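Local atomic coordinates of A-type flavoprotein (Giardia intestinalis, PDB entry 2Q9U), a protein that carries FMN and a mu-oxo-diiron centre and probably acts as an oxygen-scavenging oxidoreductase, passing electrons from the flavin to the irons. Residues Glu163-Phe168 with Thr220-Tyr225; Arg141-Ile146 with Thr157-Pro162; Lys258-Leu263 with Glu287-Glu292; His271-Ala276 with Glu386-Gln391. All coordinates share one frame; numbering follows the deposited sequence.

Contact 1 (Glu163-Phe168 with Thr220-Tyr225); sequences EDKILF and TVEIKY
D164 O comes to the edge of the Y225 ring, near its plane, at the start of a parallel strand pairing in the beta-lactamase-like domain, where strand 225-228 lies beside strand 166-170. Water 1 also holds D164 O and bonds weakly to K224 NZ. K165, in the left-handed region (phi 66°), forms with I166 a G1 beta bulge opposite C161. Its carbonyl oxygen is gripped twice: K224 N lies in the carbonyl plane on a lone pair, 2.7 Å from K165 O, and Y225 N sits tilted from that plane in a longer bond. The K165 side chain, bent at chi2 (-62°), crosses E222 at a slant and touches with carbon, CE being 3.3 Å from E222 OE1; its NZ instead bonds to P162 O. I166 is bridged to Y225, and both side chains lie on the face covered by I14, CG1 of I166 standing 4.3 Å from CD2 of the tyrosine. L167 drops to the other face, its CB 4.1 Å from I223 CG2. The pairing is fastened by L167 N to Y225 O, 2.8 Å and almost straight at 175°.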
loop_
_atom_site.group_PDB
_atom_site.type_symbol
_atom_site.label_atom_id
_atom_site.label_comp_id
_atom_site.label_asym_id
_atom_site.label_seq_id
_atom_site.Cartn_x
_atom_site.Cartn_y
_atom_site.Cartn_z
ATOM N N GLU A 163 40.235 -25.109 7.909
ATOM C CA GLU A 163 40.056 -26.478 8.434
ATOM C C GLU A 163 38.713 -27.080 8.072
ATOM O O GLU A 163 38.641 -28.262 7.744
ATOM C CB GLU A 163 40.248 -26.565 9.963
ATOM C CG GLU A 163 41.657 -26.195 10.462
ATOM C CD GLU A 163 41.880 -24.705 10.473
ATOM O OE1 GLU A 163 40.855 -23.973 10.497
ATOM O OE2 GLU A 163 43.058 -24.260 10.462
ATOM N N ASP A 164 37.657 -26.266 8.152
ATOM C CA ASP A 164 36.301 -26.707 7.862
ATOM C C ASP A 164 35.808 -26.331 6.451
ATOM O O ASP A 164 34.726 -26.765 6.037
ATOM C CB ASP A 164 35.350 -26.177 8.936
ATOM C CG ASP A 164 35.589 -26.825 10.307
ATOM O OD1 ASP A 164 36.426 -27.742 10.389
ATOM O OD2 ASP A 164 34.945 -26.414 11.288
ATOM N N LYS A 165 36.606 -25.532 5.734
ATOM C CA LYS A 165 36.342 -25.145 4.345
ATOM C C LYS A 165 35.073 -24.279 4.289
ATOM O O LYS A 165 34.234 -24.423 3.378
ATOM C CB LYS A 165 36.221 -26.369 3.416
ATOM C CG LYS A 165 37.403 -27.411 3.536
ATOM C CD LYS A 165 38.783 -26.797 3.158
ATOM C CE LYS A 165 39.914 -27.837 3.222
ATOM N NZ LYS A 165 40.179 -28.260 4.654
ATOM N N ILE A 166 34.961 -23.381 5.265
ATOM C CA ILE A 166 33.793 -22.490 5.370
ATOM C C ILE A 166 34.138 -21.089 4.918
ATOM O O ILE A 166 35.107 -20.486 5.395
ATOM C CB ILE A 166 33.299 -22.342 6.817
ATOM C CG1 ILE A 166 33.021 -23.691 7.483
ATOM C CG2 ILE A 166 32.011 -21.485 6.864
ATOM C CD1 ILE A 166 33.117 -23.595 9.013
ATOM N N LEU A 167 33.311 -20.535 4.041
ATOM C CA LEU A 167 33.409 -19.131 3.719
ATOM C C LEU A 167 32.241 -18.410 4.406
ATOM O O LEU A 167 31.061 -18.663 4.084
ATOM C CB LEU A 167 33.347 -18.931 2.200
ATOM C CG LEU A 167 33.492 -17.474 1.745
ATOM C CD1 LEU A 167 34.889 -16.925 2.044
ATOM C CD2 LEU A 167 33.140 -17.266 0.257
ATOM N N PHE A 168 32.547 -17.529 5.340
ATOM C CA PHE A 168 31.505 -16.655 5.923
ATOM C C PHE A 168 31.457 -15.430 5.022
ATOM O O PHE A 168 32.348 -14.561 5.075
ATOM C CB PHE A 168 31.874 -16.260 7.358
ATOM C CG PHE A 168 31.912 -17.422 8.317
ATOM C CD1 PHE A 168 30.741 -17.883 8.925
ATOM C CD2 PHE A 168 33.119 -18.034 8.639
ATOM C CE1 PHE A 168 30.765 -18.963 9.824
ATOM C CE2 PHE A 168 33.159 -19.093 9.536
ATOM C CZ PHE A 168 31.989 -19.566 10.132
ATOM N N THR A 220 41.025 -19.762 -5.057
ATOM C CA THR A 220 42.328 -20.243 -4.602
ATOM C C THR A 220 42.234 -21.195 -3.414
ATOM O O THR A 220 43.206 -21.869 -3.083
ATOM C CB THR A 220 43.288 -19.093 -4.226
ATOM O OG1 THR A 220 42.787 -18.412 -3.071
ATOM C CG2 THR A 220 43.495 -18.109 -5.414
ATOM N N VAL A 221 41.069 -21.271 -2.776
ATOM C CA VAL A 221 40.929 -22.127 -1.604
ATOM C C VAL A 221 39.728 -23.043 -1.782
ATOM O O VAL A 221 38.803 -22.719 -2.539
ATOM C CB VAL A 221 40.778 -21.280 -0.300
ATOM C CG1 VAL A 221 42.082 -20.551 0.027
ATOM C CG2 VAL A 221 39.589 -20.276 -0.385
ATOM N N GLU A 222 39.736 -24.173 -1.091
ATOM C CA GLU A 222 38.613 -25.091 -1.134
ATOM C C GLU A 222 37.467 -24.578 -0.243
ATOM O O GLU A 222 37.670 -24.287 0.934
ATOM C CB GLU A 222 39.050 -26.492 -0.656
ATOM C CG GLU A 222 37.928 -27.524 -0.683
ATOM C CD GLU A 222 38.330 -28.878 -0.113
ATOM O OE1 GLU A 222 39.530 -29.097 0.150
ATOM O OE2 GLU A 222 37.437 -29.725 0.091
ATOM N N ILE A 223 36.266 -24.510 -0.803
ATOM C CA ILE A 223 35.075 -24.116 -0.032
ATOM C C ILE A 223 34.007 -25.228 -0.076
ATOM O O ILE A 223 33.515 -25.568 -1.163
ATOM C CB ILE A 223 34.517 -22.781 -0.607
ATOM C CG1 ILE A 223 35.554 -21.647 -0.412
ATOM C CG2 ILE A 223 33.172 -22.429 0.052
ATOM C CD1 ILE A 223 35.390 -20.446 -1.356
ATOM N N LYS A 224 33.645 -25.803 1.076
ATOM C CA LYS A 224 32.531 -26.766 1.129
ATOM C C LYS A 224 31.230 -26.085 1.520
ATOM O O LYS A 224 30.171 -26.609 1.225
ATOM C CB LYS A 224 32.768 -27.892 2.159
ATOM C CG LYS A 224 33.982 -28.787 1.859
ATOM C CD LYS A 224 33.829 -30.207 2.448
ATOM C CE LYS A 224 33.293 -30.218 3.866
ATOM N NZ LYS A 224 33.739 -31.414 4.704
ATOM N N TYR A 225 31.320 -24.962 2.241
ATOM C CA TYR A 225 30.131 -24.268 2.759
ATOM C C TYR A 225 30.238 -22.766 2.594
ATOM O O TYR A 225 31.281 -22.175 2.926
ATOM C CB TYR A 225 29.961 -24.548 4.273
ATOM C CG TYR A 225 29.862 -26.026 4.608
ATOM C CD1 TYR A 225 28.723 -26.747 4.258
ATOM C CD2 TYR A 225 30.929 -26.711 5.231
ATOM C CE1 TYR A 225 28.610 -28.120 4.550
ATOM C CE2 TYR A 225 30.823 -28.106 5.556
ATOM C CZ TYR A 225 29.658 -28.789 5.196
ATOM O OH TYR A 225 29.515 -30.130 5.478
HETATM O O HOH W 1 34.188 -29.122 6.707
#

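Contact 2 (Arg141-Ile146 with Thr157-Pro162); sequences RTLKFI and TFTYCP
I146 and Y160 meet on one face of an antiparallel hairpin of the beta-lactamase-like domain, where CD1 of the isoleucine is 4.1 Å from the tyrosine CB; I146 CB also stands beside F158 CB. On the other face, L143 CD2 packs against C161 CB at 3.8 Å and against the methyl of T159. The T159 side chain runs alongside F145, with OG1 3.7 Å from ring atom CD1; that hydroxyl has its polar partner in N84. Back on the I146 and Y160 face, K144 CG approaches the Y160 ring at its edge and P162 CG at 3.9 Å. Two reciprocal backbone pairs, K144 with Y160 and I146 with F158, fix the register through four nearly linear bonds, I146 N to F158 O being 2.7 Å. At the polar end P162 CD abuts T142 O at 3.1 Å. C161 SG, anti to its backbone N (chi1 175°), is carried to the R141 side chain, 3.9 Å from R141 CB, and the extended arginine ends in salt bridges with D164 and D48. The strands lie between 136-137 and 166-170 in a mixed sheet; V82 of strand 80-82 covers the L143, F145 and T159 face, and Y160 OH reaches E222 O.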
loop_
_atom_site.group_PDB
_atom_site.type_symbol
_atom_site.label_atom_id
_atom_site.label_comp_id
_atom_site.label_asym_id
_atom_site.label_seq_id
_atom_site.Cartn_x
_atom_site.Cartn_y
_atom_site.Cartn_z
ATOM N N ARG A 141 40.558 -24.585 15.009
ATOM C CA ARG A 141 40.361 -23.860 13.756
ATOM C C ARG A 141 41.255 -22.623 13.672
ATOM O O ARG A 141 41.726 -22.101 14.684
ATOM C CB ARG A 141 38.876 -23.468 13.566
ATOM C CG ARG A 141 37.912 -24.660 13.510
ATOM C CD ARG A 141 36.450 -24.188 13.456
ATOM N NE ARG A 141 35.457 -25.256 13.637
ATOM C CZ ARG A 141 35.104 -25.759 14.823
ATOM N NH1 ARG A 141 35.719 -25.363 15.935
ATOM N NH2 ARG A 141 34.158 -26.698 14.900
ATOM N N THR A 142 41.515 -22.184 12.454
ATOM C CA THR A 142 42.057 -20.856 12.209
ATOM C C THR A 142 41.104 -20.095 11.281
ATOM O O THR A 142 40.267 -20.705 10.592
ATOM C CB THR A 142 43.445 -20.900 11.575
ATOM O OG1 THR A 142 43.377 -21.494 10.268
ATOM C CG2 THR A 142 44.426 -21.697 12.459
ATOM N N LEU A 143 41.220 -18.776 11.291
ATOM C CA LEU A 143 40.413 -17.907 10.429
ATOM C C LEU A 143 41.291 -16.971 9.625
ATOM O O LEU A 143 42.258 -16.386 10.163
ATOM C CB LEU A 143 39.441 -17.080 11.272
ATOM C CG LEU A 143 38.402 -17.828 12.113
ATOM C CD1 LEU A 143 37.587 -16.826 12.897
ATOM C CD2 LEU A 143 37.512 -18.694 11.221
ATOM N N LYS A 144 40.957 -16.851 8.331
ATOM C CA LYS A 144 41.578 -15.916 7.391
ATOM C C LYS A 144 40.533 -14.877 6.965
ATOM O O LYS A 144 39.317 -15.110 7.091
ATOM C CB LYS A 144 42.090 -16.649 6.145
ATOM C CG LYS A 144 42.970 -17.863 6.461
ATOM C CD LYS A 144 44.368 -17.448 6.904
ATOM C CE LYS A 144 45.245 -17.071 5.712
ATOM N NZ LYS A 144 45.279 -15.612 5.618
ATOM N N PHE A 145 41.011 -13.770 6.409
ATOM C CA PHE A 145 40.169 -12.623 6.119
ATOM C C PHE A 145 40.425 -12.190 4.706
ATOM O O PHE A 145 41.562 -12.045 4.290
ATOM C CB PHE A 145 40.455 -11.523 7.155
ATOM C CG PHE A 145 40.328 -12.032 8.559
ATOM C CD1 PHE A 145 39.070 -12.164 9.137
ATOM C CD2 PHE A 145 41.449 -12.525 9.253
ATOM C CE1 PHE A 145 38.927 -12.690 10.422
ATOM C CE2 PHE A 145 41.318 -13.061 10.525
ATOM C CZ PHE A 145 40.063 -13.147 11.116
ATOM N N ILE A 146 39.353 -12.043 3.945
ATOM C CA ILE A 146 39.454 -11.682 2.542
ATOM C C ILE A 146 38.717 -10.342 2.329
ATOM O O ILE A 146 37.467 -10.313 2.235
ATOM C CB ILE A 146 38.829 -12.764 1.629
ATOM C CG1 ILE A 146 39.487 -14.144 1.843
ATOM C CG2 ILE A 146 38.927 -12.311 0.185
ATOM C CD1 ILE A 146 38.677 -15.340 1.233
ATOM N N THR A 157 34.140 -7.542 3.860
ATOM C CA THR A 157 35.155 -8.567 4.065
ATOM C C THR A 157 34.446 -9.916 4.023
ATOM O O THR A 157 33.255 -9.980 4.365
ATOM C CB THR A 157 35.805 -8.408 5.490
ATOM O OG1 THR A 157 36.058 -7.014 5.770
ATOM C CG2 THR A 157 37.115 -9.203 5.606
ATOM N N PHE A 158 35.158 -10.968 3.607
ATOM C CA PHE A 158 34.756 -12.357 3.867
ATOM C C PHE A 158 35.704 -12.987 4.907
ATOM O O PHE A 158 36.883 -12.607 5.001
ATOM C CB PHE A 158 34.880 -13.249 2.630
ATOM C CG PHE A 158 34.015 -12.874 1.453
ATOM C CD1 PHE A 158 32.908 -12.014 1.574
ATOM C CD2 PHE A 158 34.311 -13.424 0.193
ATOM C CE1 PHE A 158 32.116 -11.717 0.454
ATOM C CE2 PHE A 158 33.517 -13.128 -0.938
ATOM C CZ PHE A 158 32.409 -12.266 -0.791
ATOM N N THR A 159 35.195 -13.956 5.664
ATOM C CA THR A 159 36.028 -14.731 6.609
ATOM C C THR A 159 36.054 -16.179 6.168
ATOM O O THR A 159 35.031 -16.780 5.819
ATOM C CB THR A 159 35.549 -14.581 8.083
ATOM O OG1 THR A 159 35.581 -13.210 8.456
ATOM C CG2 THR A 159 36.432 -15.376 9.063
ATOM N N TYR A 160 37.251 -16.748 6.142
ATOM C CA TYR A 160 37.410 -18.083 5.620
ATOM C C TYR A 160 38.033 -19.004 6.678
ATOM O O TYR A 160 39.022 -18.638 7.313
ATOM C CB TYR A 160 38.262 -18.037 4.344
ATOM C CG TYR A 160 38.612 -19.424 3.854
ATOM C CD1 TYR A 160 37.625 -20.272 3.350
ATOM C CD2 TYR A 160 39.932 -19.910 3.924
ATOM C CE1 TYR A 160 37.927 -21.570 2.912
ATOM C CE2 TYR A 160 40.243 -21.200 3.470
ATOM C CZ TYR A 160 39.250 -22.014 2.970
ATOM O OH TYR A 160 39.536 -23.289 2.526
ATOM N N CYS A 161 37.442 -20.179 6.887
ATOM C CA CYS A 161 38.040 -21.147 7.797
ATOM C C CYS A 161 38.633 -22.307 6.998
ATOM O O CYS A 161 37.892 -23.099 6.425
ATOM C CB CYS A 161 37.006 -21.648 8.813
ATOM S SG CYS A 161 37.674 -22.996 9.891
ATOM N N PRO A 162 39.981 -22.404 6.951
ATOM C CA PRO A 162 40.649 -23.430 6.147
ATOM C C PRO A 162 40.403 -24.871 6.599
ATOM O O PRO A 162 40.401 -25.758 5.748
ATOM C CB PRO A 162 42.148 -23.081 6.289
ATOM C CG PRO A 162 42.187 -21.679 6.810
ATOM C CD PRO A 162 40.942 -21.508 7.623
#

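Contact 3 (Lys258-Leu263 with Glu287-Glu292); sequences KVTVVL and ETVLLE
K258 and E287 pair at the start of two parallel strands, 258-263 and 287-292, whose axes differ by 13°; with helix 269-283 between them they form a beta-alpha-beta unit of the flavodoxin-like domain. The K258 side chain is fully extended, CG lying anti to the backbone N (chi1 172°), and runs alongside E287. CB passes E287 O at 4.0 Å, CG is near both that oxygen (3.9 Å) and E287 OE1 (4.1 Å), CD comes 3.8 Å from OE1, and CE slants across to V289 CG2 at 3.9 Å. NZ stops short of a salt bridge with E287: water 2 joins them, while NZ itself is paired with D307 and bonded to H304. Beyond this, T260 CG2 touches L291 CD1 beneath helix 298-306, whereas V261 and T288 face helix 269-283. Five backbone bonds, from V259 N to L263 N, hold the register. S180 of the second subunit accepts from T288 N, so the sheet edge is also an interface. The far end approaches the FMN site, the L263 side chain being about 7 Å from the flavin nucleotide. There L263 CG, set between its backbone N and carbonyl carbon (chi1 76°), rests 3.5 Å from E292 OE1, the oxygen that H271 ND1 engages.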
loop_
_atom_site.group_PDB
_atom_site.type_symbol
_atom_site.label_atom_id
_atom_site.label_comp_id
_atom_site.label_asym_id
_atom_site.label_seq_id
_atom_site.Cartn_x
_atom_site.Cartn_y
_atom_site.Cartn_z
ATOM N N LYS A 258 15.510 -12.395 -23.577
ATOM C CA LYS A 258 14.447 -11.825 -22.731
ATOM C C LYS A 258 14.418 -10.323 -22.998
ATOM O O LYS A 258 15.470 -9.667 -23.058
ATOM C CB LYS A 258 14.713 -12.129 -21.235
ATOM C CG LYS A 258 13.735 -11.396 -20.228
ATOM C CD LYS A 258 14.125 -11.745 -18.799
ATOM C CE LYS A 258 13.369 -10.898 -17.756
ATOM N NZ LYS A 258 13.757 -11.470 -16.393
ATOM N N VAL A 259 13.205 -9.814 -23.196
ATOM C CA VAL A 259 12.960 -8.396 -23.341
ATOM C C VAL A 259 12.060 -7.946 -22.181
ATOM O O VAL A 259 11.051 -8.596 -21.902
ATOM C CB VAL A 259 12.267 -8.094 -24.682
ATOM C CG1 VAL A 259 11.978 -6.559 -24.811
ATOM C CG2 VAL A 259 13.148 -8.560 -25.836
ATOM N N THR A 260 12.463 -6.884 -21.489
ATOM C CA THR A 260 11.593 -6.244 -20.459
ATOM C C THR A 260 11.174 -4.832 -20.876
ATOM O O THR A 260 12.037 -4.036 -21.274
ATOM C CB THR A 260 12.289 -6.180 -19.089
ATOM O OG1 THR A 260 12.610 -7.510 -18.668
ATOM C CG2 THR A 260 11.368 -5.497 -17.999
ATOM N N VAL A 261 9.868 -4.520 -20.764
ATOM C CA VAL A 261 9.377 -3.166 -21.013
ATOM C C VAL A 261 8.986 -2.539 -19.662
ATOM O O VAL A 261 8.275 -3.162 -18.876
ATOM C CB VAL A 261 8.176 -3.137 -21.975
ATOM C CG1 VAL A 261 7.736 -1.685 -22.220
ATOM C CG2 VAL A 261 8.572 -3.792 -23.299
ATOM N N VAL A 262 9.529 -1.369 -19.366
ATOM C CA VAL A 262 9.250 -0.680 -18.109
ATOM C C VAL A 262 8.521 0.617 -18.471
ATOM O O VAL A 262 8.997 1.389 -19.314
ATOM C CB VAL A 262 10.553 -0.347 -17.333
ATOM C CG1 VAL A 262 10.247 0.426 -16.027
ATOM C CG2 VAL A 262 11.337 -1.648 -17.012
ATOM N N LEU A 263 7.355 0.846 -17.879
ATOM C CA LEU A 263 6.611 2.036 -18.271
ATOM C C LEU A 263 5.694 2.542 -17.190
ATOM O O LEU A 263 5.501 1.902 -16.151
ATOM C CB LEU A 263 5.774 1.793 -19.555
ATOM C CG LEU A 263 4.476 0.980 -19.431
ATOM C CD1 LEU A 263 3.487 1.297 -20.554
ATOM C CD2 LEU A 263 4.746 -0.513 -19.328
ATOM N N GLU A 287 11.501 -14.520 -23.986
ATOM C CA GLU A 287 10.602 -14.194 -22.877
ATOM C C GLU A 287 10.364 -12.674 -22.889
ATOM O O GLU A 287 11.262 -11.889 -23.256
ATOM C CB GLU A 287 11.211 -14.574 -21.517
ATOM C CG GLU A 287 10.176 -14.331 -20.398
ATOM C CD GLU A 287 10.639 -14.678 -19.014
ATOM O OE1 GLU A 287 11.864 -14.799 -18.798
ATOM O OE2 GLU A 287 9.748 -14.803 -18.140
ATOM N N THR A 288 9.148 -12.260 -22.513
ATOM C CA THR A 288 8.801 -10.843 -22.446
ATOM C C THR A 288 8.128 -10.574 -21.096
ATOM O O THR A 288 7.267 -11.326 -20.677
ATOM C CB THR A 288 7.827 -10.421 -23.575
ATOM O OG1 THR A 288 6.597 -11.150 -23.450
ATOM C CG2 THR A 288 8.443 -10.675 -24.958
ATOM N N VAL A 289 8.560 -9.509 -20.429
ATOM C CA VAL A 289 8.021 -9.082 -19.141
ATOM C C VAL A 289 7.610 -7.614 -19.312
ATOM O O VAL A 289 8.367 -6.806 -19.837
ATOM C CB VAL A 289 9.104 -9.256 -18.005
ATOM C CG1 VAL A 289 8.639 -8.636 -16.665
ATOM C CG2 VAL A 289 9.457 -10.732 -17.811
ATOM N N LEU A 290 6.390 -7.285 -18.892
ATOM C CA LEU A 290 5.949 -5.904 -18.848
ATOM C C LEU A 290 5.833 -5.477 -17.398
ATOM O O LEU A 290 5.155 -6.147 -16.607
ATOM C CB LEU A 290 4.587 -5.765 -19.567
ATOM C CG LEU A 290 3.923 -4.360 -19.592
ATOM C CD1 LEU A 290 3.110 -4.249 -20.846
ATOM C CD2 LEU A 290 3.031 -4.083 -18.376
ATOM N N LEU A 291 6.479 -4.365 -17.061
ATOM C CA LEU A 291 6.466 -3.818 -15.710
ATOM C C LEU A 291 5.900 -2.413 -15.765
ATOM O O LEU A 291 6.550 -1.520 -16.303
ATOM C CB LEU A 291 7.905 -3.759 -15.132
ATOM C CG LEU A 291 8.665 -5.077 -14.999
ATOM C CD1 LEU A 291 10.022 -4.801 -14.350
ATOM C CD2 LEU A 291 7.847 -6.059 -14.139
ATOM N N GLU A 292 4.703 -2.212 -15.212
ATOM C CA GLU A 292 4.135 -0.869 -15.153
ATOM C C GLU A 292 4.250 -0.321 -13.735
ATOM O O GLU A 292 3.891 -1.012 -12.774
ATOM C CB GLU A 292 2.671 -0.878 -15.592
ATOM C CG GLU A 292 2.087 0.521 -15.833
ATOM C CD GLU A 292 1.155 0.532 -17.049
ATOM O OE1 GLU A 292 1.447 -0.190 -18.039
ATOM O OE2 GLU A 292 0.132 1.256 -17.005
HETATM O O HOH W 2 12.722 -14.106 -16.361
#

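Contact 4 (His271-Ala276 with Glu386-Gln391); sequences HRMALA and EELLEQ
The helical segments 271-276 and 386-391 pass with their axes 8.7 Å apart at 49°, and the closest CA pair is A276 and L389, 5.7 Å apart. L389 carries most of the contact: CG is anti to its carbonyl carbon (chi1 -63°), and CD2 enters the angle formed by R272, M273 and A276. That methyl lies 3.8 Å from R272 CG and equally far from M273 SD, with A276 CB just beyond. R272 bends at chi2 (73°), which brings its guanidinium over the leucine, CD1 standing 4.2 Å above the plane and over its centre. Both helices belong to the flavodoxin-like domain, 269-283 following the first strand of its parallel sheet and 386-409 closing the chain; Y384, just before the latter, packs on R272, M273 and L389. M273, folded at chi2 and chi3, slants across L388: CE reaches L388 O at 3.6 Å, and SD lies 4.0 Å from L388 CB. F380 of strand 378-381 touches both these side chains. No hydrogen bond joins the two segments, and the small A276 lets the backbones close in, its CB 3.4 Å from L389 O. Y7 of the second subunit packs on R272 and L389.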
loop_
_atom_site.group_PDB
_atom_site.type_symbol
_atom_site.label_atom_id
_atom_site.label_comp_id
_atom_site.label_asym_id
_atom_site.label_seq_id
_atom_site.Cartn_x
_atom_site.Cartn_y
_atom_site.Cartn_z
ATOM N N HIS A 271 0.370 2.026 -22.624
ATOM C CA HIS A 271 0.211 0.615 -22.222
ATOM C C HIS A 271 -0.194 -0.328 -23.373
ATOM O O HIS A 271 0.403 -1.396 -23.543
ATOM C CB HIS A 271 -0.775 0.485 -21.066
ATOM C CG HIS A 271 -0.955 -0.923 -20.612
ATOM N ND1 HIS A 271 -0.142 -1.502 -19.663
ATOM C CD2 HIS A 271 -1.806 -1.898 -21.026
ATOM C CE1 HIS A 271 -0.504 -2.761 -19.489
ATOM N NE2 HIS A 271 -1.508 -3.026 -20.301
ATOM N N ARG A 272 -1.203 0.040 -24.157
ATOM C CA ARG A 272 -1.623 -0.804 -25.288
ATOM C C ARG A 272 -0.519 -0.944 -26.355
ATOM O O ARG A 272 -0.316 -2.027 -26.908
ATOM C CB ARG A 272 -2.897 -0.278 -25.949
ATOM C CG ARG A 272 -3.393 -1.155 -27.125
ATOM C CD ARG A 272 -3.987 -2.454 -26.587
ATOM N NE ARG A 272 -4.278 -3.484 -27.603
ATOM C CZ ARG A 272 -3.376 -4.262 -28.210
ATOM N NH1 ARG A 272 -2.070 -4.124 -27.994
ATOM N NH2 ARG A 272 -3.795 -5.174 -29.072
ATOM N N MET A 273 0.192 0.139 -26.628
ATOM C CA MET A 273 1.316 0.052 -27.562
ATOM C C MET A 273 2.400 -0.871 -27.002
ATOM O O MET A 273 3.042 -1.633 -27.756
ATOM C CB MET A 273 1.893 1.417 -27.854
ATOM C CG MET A 273 0.970 2.290 -28.643
ATOM S SD MET A 273 1.032 1.842 -30.377
ATOM C CE MET A 273 2.538 2.734 -30.807
ATOM N N ALA A 274 2.609 -0.796 -25.684
ATOM C CA ALA A 274 3.558 -1.684 -25.003
ATOM C C ALA A 274 3.205 -3.129 -25.228
ATOM O O ALA A 274 4.103 -3.949 -25.465
ATOM C CB ALA A 274 3.629 -1.384 -23.483
ATOM N N LEU A 275 1.908 -3.460 -25.160
ATOM C CA LEU A 275 1.492 -4.852 -25.372
ATOM C C LEU A 275 1.800 -5.333 -26.802
ATOM O O LEU A 275 2.190 -6.481 -27.016
ATOM C CB LEU A 275 -0.008 -5.040 -25.055
ATOM C CG LEU A 275 -0.438 -4.990 -23.580
ATOM C CD1 LEU A 275 -1.974 -4.906 -23.485
ATOM C CD2 LEU A 275 0.096 -6.227 -22.815
ATOM N N ALA A 276 1.579 -4.468 -27.787
ATOM C CA ALA A 276 1.871 -4.819 -29.187
ATOM C C ALA A 276 3.380 -5.038 -29.391
ATOM O O ALA A 276 3.799 -5.990 -30.060
ATOM C CB ALA A 276 1.352 -3.713 -30.159
ATOM N N GLU A 386 -4.685 0.909 -35.302
ATOM C CA GLU A 386 -4.133 -0.357 -35.790
ATOM C C GLU A 386 -2.779 -0.241 -36.489
ATOM O O GLU A 386 -1.938 -1.125 -36.339
ATOM C CB GLU A 386 -5.117 -1.078 -36.687
ATOM C CG GLU A 386 -6.167 -1.811 -35.875
ATOM C CD GLU A 386 -6.809 -2.922 -36.651
ATOM O OE1 GLU A 386 -6.956 -2.777 -37.883
ATOM O OE2 GLU A 386 -7.159 -3.946 -36.033
ATOM N N GLU A 387 -2.568 0.835 -37.243
ATOM C CA GLU A 387 -1.296 1.040 -37.934
ATOM C C GLU A 387 -0.156 1.245 -36.939
ATOM O O GLU A 387 0.938 0.702 -37.137
ATOM C CB GLU A 387 -1.376 2.228 -38.900
ATOM N N LEU A 388 -0.421 2.041 -35.896
ATOM C CA LEU A 388 0.552 2.279 -34.830
ATOM C C LEU A 388 0.875 1.011 -34.029
ATOM O O LEU A 388 2.036 0.771 -33.722
ATOM C CB LEU A 388 0.104 3.409 -33.905
ATOM C CG LEU A 388 0.494 4.832 -34.308
ATOM C CD1 LEU A 388 -0.434 5.838 -33.603
ATOM C CD2 LEU A 388 1.963 5.146 -34.005
ATOM N N LEU A 389 -0.138 0.215 -33.693
ATOM C CA LEU A 389 0.087 -1.092 -33.058
ATOM C C LEU A 389 1.000 -2.018 -33.903
ATOM O O LEU A 389 1.870 -2.714 -33.369
ATOM C CB LEU A 389 -1.251 -1.797 -32.794
ATOM C CG LEU A 389 -2.206 -1.080 -31.824
ATOM C CD1 LEU A 389 -3.498 -1.869 -31.704
ATOM C CD2 LEU A 389 -1.546 -0.929 -30.439
ATOM N N GLU A 390 0.777 -2.030 -35.212
ATOM C CA GLU A 390 1.628 -2.774 -36.136
ATOM C C GLU A 390 3.069 -2.265 -36.113
ATOM O O GLU A 390 4.015 -3.058 -36.100
ATOM C CB GLU A 390 1.057 -2.701 -37.555
ATOM C CG GLU A 390 1.901 -3.451 -38.550
ATOM C CD GLU A 390 1.295 -3.491 -39.933
ATOM O OE1 GLU A 390 0.959 -2.416 -40.464
ATOM O OE2 GLU A 390 1.164 -4.608 -40.487
ATOM N N GLN A 391 3.240 -0.942 -36.090
ATOM C CA GLN A 391 4.570 -0.357 -36.010
ATOM C C GLN A 391 5.243 -0.753 -34.679
ATOM O O GLN A 391 6.446 -1.049 -34.630
ATOM C CB GLN A 391 4.488 1.165 -36.174
ATOM C CG GLN A 391 5.811 1.871 -36.064
ATOM C CD GLN A 391 5.701 3.368 -36.267
ATOM O OE1 GLN A 391 4.599 3.918 -36.324
ATOM N NE2 GLN A 391 6.847 4.038 -36.388
#

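Overall arrangement
From the N terminus, contact 2 closes first, a short hairpin loop of ten residues. Contact 1 follows in series, bringing the chain back after helices 189-204 and 208-219 to the same mixed sheet; the two touch through F168 N and T159 O of neighbouring strands. The flavodoxin-like domain comes next, on the opposite side of the chain's centre, about 39 Å from contact 1 to contact 3 between centres. There contact 3 spans the helix 269-283 crossover, and contact 4 starts inside that loop and ends near the C terminus, so the two cross. L290 packing on A274 ties the strand pair to the helix, and both contacts touch the second subunit.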